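Local coordinates for Glyoxalase/bleomycin resistance protein/dioxygenase (Sphaerobacter thermophilus, PDB 4HC5) that belongs to the glyoxalase/bleomycin resistance/dioxygenase superfamily and may act as a dioxygenase, at residues 17-22 with 81-86; 28-33 with 100-105; 35-40 with 61-66. One frame throughout, in Å; residues are numbered along the deposited sequence.

How the interactions relate
Interaction 1 is the buried one. It joins strands 13-20 and 79-87, each outermost in its own sheet within the chain, and it is almost wholly apolar. Interaction 3 is partly buried and lies within one sheet, where 35-40 and 61-66 flank the intervening strand 49-55. It combines an apolar ring contact with a glutamine amide packed on an exposed valine. Interaction 2 is also partly buried and lies farther out. It sets helix 24-34 against the turn before strand 103-110. Interactions 1 and 3 share a sheet in which strands 13-20 and 62-66 are neighbours. Both touch the second subunit, which interaction 2 meets through Arg100. No hydrogen bond crosses directly between the segments of any pair.

Interaction 1 of 3, residues 17-22 with 81-86; sequences ATIIVS and TGISLI
Ile19 and Ile83 meet through one methyl each. Ile19 CG2 lies 3.6 Å from Ile83 CD1, and the two side chains cross at about a right angle. The same Ile19 branch also touches Thr81, with CG2 of Ile19 4.0 Å from CG2 of Thr81. These two side chains run side by side and point the same way. Ala17 closes the group more loosely, its CB 4.3 Å from Ile83 CD1. Ile83 CD1 therefore reaches both Ala17 and Ile19. The extended end of Ile83 (chi2 168°) carries CD1 out to them. In Ile19, chi1 of 62° places CG1 between the backbone N and the carbonyl carbon, which leaves CG2 as the branch that faces the other strand.

Thr81 turns its hydroxyl to its own strand. Thr81 OG1 accepts from Ile83 N at 3.0 Å, forming an ST turn. OG1 also hydrogen-bonds Gln127 O, so the polar branch is held while the methyl stays on the apolar side. Gly82 within this turn has positive phi. A water adds a polar link between the backbones. It donates to Thr18 O at 2.8 Å and to Thr81 O at 3.3 Å.

The strand segments 17-20 and 81-86 approach to 8.6 Å between axes and run at 127°, so they do not pair as a ladder. Within the chain each is an outermost strand of its own four-stranded sheet, and both sheets have the 1-4-3-2 order of the vicinal oxygen chelate (VOC) fold. Ser84 to Ile86 pair antiparallel with a strand of the second subunit, and Thr18 OG1 hydrogen-bonds Gly82 O of the second subunit. Behind Ile19 lie strand 62-66 and Tyr31 of helix 24-34. Ile83 rests on Phe128 of strand 126-132.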
loop_
_atom_site.group_PDB
_atom_site.type_symbol
_atom_site.label_atom_id
_atom_site.label_comp_id
_atom_site.label_asym_id
_atom_site.label_seq_id
_atom_site.Cartn_x
_atom_site.Cartn_y
_atom_site.Cartn_z
ATOM N N ALA A 17 2.704 -2.833 -0.274
ATOM C CA ALA A 17 1.257 -2.982 -0.518
ATOM C C ALA A 17 1.124 -3.861 -1.785
ATOM O O ALA A 17 2.096 -4.051 -2.508
ATOM C CB ALA A 17 0.634 -1.618 -0.739
ATOM N N THR A 18 -0.038 -4.406 -1.981
ATOM C CA THR A 18 -0.271 -5.372 -3.031
ATOM C C THR A 18 -1.317 -4.884 -4.047
ATOM O O THR A 18 -2.340 -4.292 -3.658
ATOM C CB THR A 18 -0.734 -6.735 -2.431
ATOM O OG1 THR A 18 0.211 -7.164 -1.458
ATOM C CG2 THR A 18 -0.891 -7.864 -3.467
ATOM N N ILE A 19 -0.996 -5.179 -5.307
ATOM C CA ILE A 19 -2.038 -5.006 -6.367
ATOM C C ILE A 19 -2.278 -6.425 -6.939
ATOM O O ILE A 19 -1.484 -7.320 -6.758
ATOM C CB ILE A 19 -1.659 -4.010 -7.417
ATOM C CG1 ILE A 19 -0.391 -4.437 -8.174
ATOM C CG2 ILE A 19 -1.489 -2.601 -6.808
ATOM C CD1 ILE A 19 -0.080 -3.636 -9.455
ATOM N N ILE A 20 -3.395 -6.580 -7.577
ATOM C CA ILE A 20 -3.795 -7.843 -8.223
ATOM C C ILE A 20 -3.669 -7.679 -9.736
ATOM O O ILE A 20 -4.290 -6.806 -10.318
ATOM C CB ILE A 20 -5.214 -8.227 -7.768
ATOM C CG1 ILE A 20 -5.423 -8.162 -6.238
ATOM C CG2 ILE A 20 -5.570 -9.650 -8.275
ATOM C CD1 ILE A 20 -4.564 -9.077 -5.390
ATOM N N VAL A 21 -2.933 -8.621 -10.298
ATOM C CA VAL A 21 -2.661 -8.677 -11.719
ATOM C C VAL A 21 -3.086 -10.038 -12.278
ATOM O O VAL A 21 -3.283 -10.974 -11.513
ATOM C CB VAL A 21 -1.185 -8.361 -12.072
ATOM C CG1 VAL A 21 -0.815 -6.932 -11.547
ATOM C CG2 VAL A 21 -0.232 -9.423 -11.603
ATOM N N SER A 22 -3.204 -10.135 -13.606
ATOM C CA SER A 22 -3.611 -11.424 -14.208
ATOM C C SER A 22 -2.425 -12.319 -14.582
ATOM O O SER A 22 -2.572 -13.542 -14.744
ATOM C CB SER A 22 -4.460 -11.176 -15.416
ATOM O OG SER A 22 -3.831 -10.371 -16.390
ATOM N N THR A 81 -6.920 1.298 -6.902
ATOM C CA THR A 81 -6.033 0.555 -6.038
ATOM C C THR A 81 -5.952 1.159 -4.647
ATOM O O THR A 81 -5.562 0.507 -3.751
ATOM C CB THR A 81 -4.603 0.515 -6.573
ATOM O OG1 THR A 81 -4.105 1.834 -6.716
ATOM C CG2 THR A 81 -4.529 -0.209 -7.903
ATOM N N GLY A 82 -6.295 2.420 -4.549
ATOM C CA GLY A 82 -6.067 3.154 -3.275
ATOM C C GLY A 82 -4.604 3.527 -3.117
ATOM O O GLY A 82 -4.182 4.012 -2.076
ATOM N N ILE A 83 -3.784 3.287 -4.133
ATOM C CA ILE A 83 -2.327 3.628 -4.128
ATOM C C ILE A 83 -2.152 4.930 -4.882
ATOM O O ILE A 83 -2.553 5.097 -6.032
ATOM C CB ILE A 83 -1.442 2.519 -4.695
ATOM C CG1 ILE A 83 -1.525 1.283 -3.805
ATOM C CG2 ILE A 83 0.024 2.969 -4.840
ATOM C CD1 ILE A 83 -0.937 -0.011 -4.384
ATOM N N SER A 84 -1.456 5.853 -4.211
ATOM C CA SER A 84 -1.074 7.121 -4.826
ATOM C C SER A 84 0.449 7.112 -4.980
ATOM O O SER A 84 1.194 6.629 -4.105
ATOM C CB SER A 84 -1.495 8.316 -4.014
ATOM O OG SER A 84 -2.909 8.365 -3.837
ATOM N N LEU A 85 0.913 7.619 -6.090
ATOM C CA LEU A 85 2.309 7.628 -6.512
ATOM C C LEU A 85 2.763 9.090 -6.680
ATOM O O LEU A 85 2.030 9.894 -7.231
ATOM C CB LEU A 85 2.478 6.892 -7.836
ATOM C CG LEU A 85 2.047 5.412 -7.853
ATOM C CD1 LEU A 85 2.115 4.860 -9.305
ATOM C CD2 LEU A 85 2.859 4.562 -6.876
ATOM N N ILE A 86 4.010 9.350 -6.262
ATOM C CA ILE A 86 4.613 10.675 -6.421
ATOM C C ILE A 86 5.636 10.670 -7.561
ATOM O O ILE A 86 6.422 9.717 -7.721
ATOM C CB ILE A 86 5.329 11.138 -5.122
ATOM C CG1 ILE A 86 4.286 11.294 -4.003
ATOM C CG2 ILE A 86 6.117 12.411 -5.331
ATOM C CD1 ILE A 86 3.161 12.240 -4.205
HETATM O O HOH W 1 -4.322 -2.454 -4.473
#

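Interaction 2 of 3, residues 28-33 with 100-105; sequences LDFYVN and RGVTFT
This is a small mixed contact, with an apolar pair, Phe30 and Val102, and Arg100 near a helix end. It joins helix 24-34 to the turn that leads into strand 103-110, in a VOC fold with two mixed four-stranded sheets. A Schellman motif closes helix 90-99 just before Val102. Gly101, with positive phi, is the first residue to leave helical geometry there. The side chain of Val102 also packs on Leu97 of helix 90-99 and Phe120 of strand 116-121.

Arg100 reaches the C-terminal end of helix 24-34. Its chain is extended from CG to NE. Arg100 NH2 lies 4.0 Å from Asn33 O, too long for a hydrogen bond, and bonds instead to Thr34 O, the next carbonyl along the helix. The carbonyl dipoles at this helix end would probably favour a positive group. Arg100 also packs on Met10 of the second subunit.

Phe30 CD2 sits 3.8 Å above the plane of the Tyr31 ring, offset toward the rim. A glycerol, probably from the crystallisation liquor, lies about 4 Å from the Phe30 side chain. With CG anti to the backbone N (chi1 179°), the Phe30 ring swings out toward Val102. The two side chains cross at about a right angle. Val102 CG2 meets the CE1 and CZ end of the ring obliquely, 4.1 Å from Phe30 CE1.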
loop_
_atom_site.group_PDB
_atom_site.type_symbol
_atom_site.label_atom_id
_atom_site.label_comp_id
_atom_site.label_asym_id
_atom_site.label_seq_id
_atom_site.Cartn_x
_atom_site.Cartn_y
_atom_site.Cartn_z
ATOM N N LEU A 28 5.382 -7.578 -14.507
ATOM C CA LEU A 28 6.783 -7.174 -14.314
ATOM C C LEU A 28 7.248 -6.334 -15.499
ATOM O O LEU A 28 7.938 -5.298 -15.305
ATOM C CB LEU A 28 7.703 -8.364 -14.133
ATOM C CG LEU A 28 7.817 -8.948 -12.733
ATOM C CD1 LEU A 28 8.594 -10.279 -12.802
ATOM C CD2 LEU A 28 8.600 -7.910 -11.866
ATOM N N ASP A 29 6.939 -6.789 -16.710
ATOM C CA ASP A 29 7.409 -6.033 -17.883
ATOM C C ASP A 29 6.893 -4.594 -17.802
ATOM O O ASP A 29 7.602 -3.649 -18.063
ATOM C CB ASP A 29 6.947 -6.705 -19.154
ATOM C CG ASP A 29 7.544 -6.125 -20.427
ATOM O OD1 ASP A 29 8.708 -5.626 -20.488
ATOM O OD2 ASP A 29 6.797 -6.246 -21.419
ATOM N N PHE A 30 5.624 -4.446 -17.487
ATOM C CA PHE A 30 4.982 -3.161 -17.439
ATOM C C PHE A 30 5.636 -2.258 -16.343
ATOM O O PHE A 30 6.032 -1.123 -16.567
ATOM C CB PHE A 30 3.496 -3.264 -17.202
ATOM C CG PHE A 30 2.826 -1.923 -17.122
ATOM C CD1 PHE A 30 2.523 -1.187 -18.265
ATOM C CD2 PHE A 30 2.487 -1.382 -15.916
ATOM C CE1 PHE A 30 1.860 0.018 -18.183
ATOM C CE2 PHE A 30 1.891 -0.169 -15.829
ATOM C CZ PHE A 30 1.562 0.533 -16.961
ATOM N N TYR A 31 5.643 -2.759 -15.117
ATOM C CA TYR A 31 6.141 -1.955 -13.976
ATOM C C TYR A 31 7.627 -1.645 -14.145
ATOM O O TYR A 31 8.020 -0.537 -13.785
ATOM C CB TYR A 31 5.839 -2.613 -12.592
ATOM C CG TYR A 31 4.372 -2.487 -12.291
ATOM C CD1 TYR A 31 3.905 -1.368 -11.619
ATOM C CD2 TYR A 31 3.453 -3.382 -12.715
ATOM C CE1 TYR A 31 2.551 -1.123 -11.426
ATOM C CE2 TYR A 31 2.071 -3.180 -12.522
ATOM C CZ TYR A 31 1.601 -2.030 -11.912
ATOM O OH TYR A 31 0.276 -1.738 -11.752
ATOM N N VAL A 32 8.433 -2.592 -14.610
ATOM C CA VAL A 32 9.858 -2.391 -14.728
ATOM C C VAL A 32 10.153 -1.533 -16.016
ATOM O O VAL A 32 10.802 -0.471 -15.946
ATOM C CB VAL A 32 10.653 -3.724 -14.733
ATOM C CG1 VAL A 32 12.145 -3.481 -15.103
ATOM C CG2 VAL A 32 10.460 -4.410 -13.381
ATOM N N ASN A 33 9.712 -2.006 -17.167
ATOM C CA ASN A 33 10.115 -1.365 -18.438
ATOM C C ASN A 33 9.335 -0.138 -18.825
ATOM O O ASN A 33 9.798 0.718 -19.530
ATOM C CB ASN A 33 10.124 -2.425 -19.522
ATOM C CG ASN A 33 11.159 -3.446 -19.234
ATOM O OD1 ASN A 33 12.270 -3.096 -18.845
ATOM N ND2 ASN A 33 10.784 -4.726 -19.355
ATOM N N ARG A 100 4.906 5.781 -24.212
ATOM C CA ARG A 100 5.186 4.389 -23.885
ATOM C C ARG A 100 3.914 3.539 -23.872
ATOM O O ARG A 100 3.950 2.341 -23.631
ATOM C CB ARG A 100 5.931 4.227 -22.575
ATOM C CG ARG A 100 7.343 4.727 -22.595
ATOM C CD ARG A 100 8.036 4.560 -21.270
ATOM N NE ARG A 100 9.349 5.149 -21.239
ATOM C CZ ARG A 100 10.100 5.238 -20.181
ATOM N NH1 ARG A 100 11.279 5.804 -20.294
ATOM N NH2 ARG A 100 9.683 4.728 -19.032
ATOM N N GLY A 101 2.807 4.211 -24.124
ATOM C CA GLY A 101 1.474 3.557 -24.261
ATOM C C GLY A 101 0.577 3.472 -23.057
ATOM O O GLY A 101 -0.437 2.790 -23.054
ATOM N N VAL A 102 0.939 4.229 -22.030
ATOM C CA VAL A 102 0.100 4.253 -20.815
ATOM C C VAL A 102 -1.151 5.042 -21.088
ATOM O O VAL A 102 -1.156 6.126 -21.681
ATOM C CB VAL A 102 0.868 4.844 -19.608
ATOM C CG1 VAL A 102 0.018 4.939 -18.368
ATOM C CG2 VAL A 102 2.111 3.942 -19.308
ATOM N N THR A 103 -2.209 4.528 -20.492
ATOM C CA THR A 103 -3.553 5.162 -20.469
ATOM C C THR A 103 -3.761 6.066 -19.313
ATOM O O THR A 103 -3.801 5.583 -18.195
ATOM C CB THR A 103 -4.689 4.068 -20.445
ATOM O OG1 THR A 103 -4.523 3.231 -21.602
ATOM C CG2 THR A 103 -6.046 4.671 -20.503
ATOM N N PHE A 104 -3.871 7.350 -19.588
ATOM C CA PHE A 104 -4.226 8.371 -18.576
ATOM C C PHE A 104 -5.664 8.790 -18.767
ATOM O O PHE A 104 -6.218 8.730 -19.900
ATOM C CB PHE A 104 -3.391 9.624 -18.740
ATOM C CG PHE A 104 -1.982 9.482 -18.328
ATOM C CD1 PHE A 104 -0.977 9.018 -19.155
ATOM C CD2 PHE A 104 -1.631 9.815 -17.017
ATOM C CE1 PHE A 104 0.286 8.846 -18.704
ATOM C CE2 PHE A 104 -0.331 9.669 -16.571
ATOM C CZ PHE A 104 0.636 9.168 -17.412
ATOM N N THR A 105 -6.308 9.242 -17.698
ATOM C CA THR A 105 -7.668 9.746 -17.787
ATOM C C THR A 105 -7.761 11.146 -18.475
ATOM O O THR A 105 -8.775 11.481 -19.077
ATOM C CB THR A 105 -8.368 9.763 -16.437
ATOM O OG1 THR A 105 -7.656 10.591 -15.558
ATOM C CG2 THR A 105 -8.482 8.352 -15.859
#

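Interaction 3 of 3, residues 35-40 with 61-66; sequences LGFEKV and TQVALG
Gln62 OE1 hydrogen-bonds Thr53 OG1, and the same amide lies against Val40. Gln62 OE1 is 4.0 Å from Val40 CB. On the other side of the amide carbon, Gln62 NE2 approaches Val40 CG1 to 3.7 Å. The contact with the valine is packing by the whole amide group, and the bond to Thr53 holds that group in place. The two side chains cross at about a right angle. Gln62 gets there by an extended chain beyond CG (chi2 170°), so its end comes nearer to 35-40 than the direction of its CB suggests. Val40 CG1 is anti to the backbone N and is the methyl that meets the amide nitrogen.

The segments do not hydrogen-bond to each other. Strand 49-55 runs between them in a mixed sheet ordered 13-20, 62-66, 49-55, 38-46, as in the VOC fold. Glu38 and Val40 form backbone bonds to Val55 and Thr53 of that middle strand. On the far side of strand 62-66, the backbone of Gln62 pairs with His15 and Ala17 of strand 13-20. The CA atoms of Val40 and Gln62 are 8.1 Å apart, with strand 49-55 between the two strands, and the side chains meet.

The second meeting point is apolar and buried. Val63 CG2 comes to the edge of the Phe37 ring, near its plane, 4.4 Å from Phe37 CE2. The ring also packs on Val54 and Pro56, and on Ile11 of the second subunit. Val63 also packs on Ile19 of its own chain and on Val14 of the second subunit. Another part of the Phe37 ring edge faces Leu35 O in plane.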
loop_
_atom_site.group_PDB
_atom_site.type_symbol
_atom_site.label_atom_id
_atom_site.label_comp_id
_atom_site.label_asym_id
_atom_site.label_seq_id
_atom_site.Cartn_x
_atom_site.Cartn_y
_atom_site.Cartn_z
ATOM N N LEU A 35 7.054 1.700 -16.379
ATOM C CA LEU A 35 7.056 2.647 -15.260
ATOM C C LEU A 35 8.409 2.930 -14.662
ATOM O O LEU A 35 8.566 3.843 -13.863
ATOM C CB LEU A 35 6.063 2.309 -14.165
ATOM C CG LEU A 35 4.581 2.215 -14.550
ATOM C CD1 LEU A 35 3.721 1.993 -13.307
ATOM C CD2 LEU A 35 4.120 3.417 -15.372
ATOM N N GLY A 36 9.384 2.122 -14.988
ATOM C CA GLY A 36 10.732 2.375 -14.455
ATOM C C GLY A 36 11.031 1.855 -13.055
ATOM O O GLY A 36 12.056 2.201 -12.447
ATOM N N PHE A 37 10.154 0.994 -12.546
ATOM C CA PHE A 37 10.441 0.377 -11.245
ATOM C C PHE A 37 11.566 -0.668 -11.411
ATOM O O PHE A 37 11.907 -1.078 -12.519
ATOM C CB PHE A 37 9.229 -0.348 -10.689
ATOM C CG PHE A 37 8.083 0.518 -10.186
ATOM C CD1 PHE A 37 7.612 1.611 -10.860
ATOM C CD2 PHE A 37 7.424 0.197 -9.026
ATOM C CE1 PHE A 37 6.499 2.349 -10.397
ATOM C CE2 PHE A 37 6.310 0.882 -8.595
ATOM C CZ PHE A 37 5.851 1.966 -9.259
ATOM N N GLU A 38 12.102 -1.106 -10.268
ATOM C CA GLU A 38 13.086 -2.169 -10.196
ATOM C C GLU A 38 12.454 -3.404 -9.515
ATOM O O GLU A 38 11.742 -3.273 -8.502
ATOM C CB GLU A 38 14.304 -1.748 -9.365
ATOM C CG GLU A 38 15.072 -0.571 -9.923
ATOM C CD GLU A 38 16.015 0.065 -8.878
ATOM O OE1 GLU A 38 16.069 -0.433 -7.685
ATOM O OE2 GLU A 38 16.721 1.061 -9.208
ATOM N N LYS A 39 12.755 -4.575 -10.030
ATOM C CA LYS A 39 12.277 -5.837 -9.401
ATOM C C LYS A 39 13.119 -6.008 -8.132
ATOM O O LYS A 39 14.327 -5.842 -8.095
ATOM C CB LYS A 39 12.435 -7.066 -10.312
ATOM C CG LYS A 39 11.775 -8.356 -9.732
ATOM C CD LYS A 39 11.758 -9.541 -10.682
ATOM C CE LYS A 39 13.042 -10.220 -10.792
ATOM N NZ LYS A 39 13.008 -11.393 -11.744
ATOM N N VAL A 40 12.432 -6.447 -7.078
ATOM C CA VAL A 40 13.094 -6.842 -5.841
ATOM C C VAL A 40 12.895 -8.336 -5.588
ATOM O O VAL A 40 13.708 -9.158 -6.013
ATOM C CB VAL A 40 12.688 -5.920 -4.633
ATOM C CG1 VAL A 40 13.439 -6.357 -3.389
ATOM C CG2 VAL A 40 12.937 -4.435 -4.980
ATOM N N THR A 61 9.244 1.593 0.172
ATOM C CA THR A 61 8.059 0.736 0.114
ATOM C C THR A 61 7.910 0.136 -1.316
ATOM O O THR A 61 7.858 0.872 -2.303
ATOM C CB THR A 61 6.845 1.468 0.614
ATOM O OG1 THR A 61 7.031 1.902 1.949
ATOM C CG2 THR A 61 5.581 0.604 0.530
ATOM N N GLN A 62 7.702 -1.153 -1.351
ATOM C CA GLN A 62 7.537 -1.960 -2.570
ATOM C C GLN A 62 6.058 -2.153 -2.887
ATOM O O GLN A 62 5.186 -1.938 -2.027
ATOM C CB GLN A 62 8.236 -3.280 -2.358
ATOM C CG GLN A 62 9.727 -3.191 -2.077
ATOM C CD GLN A 62 10.359 -4.505 -1.633
ATOM O OE1 GLN A 62 9.837 -5.601 -1.887
ATOM N NE2 GLN A 62 11.487 -4.390 -0.924
ATOM N N VAL A 63 5.781 -2.578 -4.107
ATOM C CA VAL A 63 4.446 -3.023 -4.524
ATOM C C VAL A 63 4.573 -4.506 -4.941
ATOM O O VAL A 63 5.408 -4.861 -5.793
ATOM C CB VAL A 63 3.945 -2.181 -5.715
ATOM C CG1 VAL A 63 2.595 -2.721 -6.270
ATOM C CG2 VAL A 63 3.874 -0.684 -5.318
ATOM N N ALA A 64 3.768 -5.357 -4.272
ATOM C CA ALA A 64 3.699 -6.768 -4.581
ATOM C C ALA A 64 2.670 -6.933 -5.771
ATOM O O ALA A 64 1.601 -6.306 -5.801
ATOM C CB ALA A 64 3.246 -7.570 -3.359
ATOM N N LEU A 65 3.116 -7.771 -6.704
ATOM C CA LEU A 65 2.291 -8.087 -7.895
ATOM C C LEU A 65 1.652 -9.436 -7.645
ATOM O O LEU A 65 2.205 -10.470 -7.958
ATOM C CB LEU A 65 3.212 -8.117 -9.116
ATOM C CG LEU A 65 3.974 -6.772 -9.418
ATOM C CD1 LEU A 65 4.827 -6.911 -10.670
ATOM C CD2 LEU A 65 2.991 -5.578 -9.486
ATOM N N GLY A 66 0.486 -9.382 -6.998
ATOM C CA GLY A 66 -0.247 -10.564 -6.564
ATOM C C GLY A 66 -1.193 -11.103 -7.659
ATOM O O GLY A 66 -1.489 -10.418 -8.628
#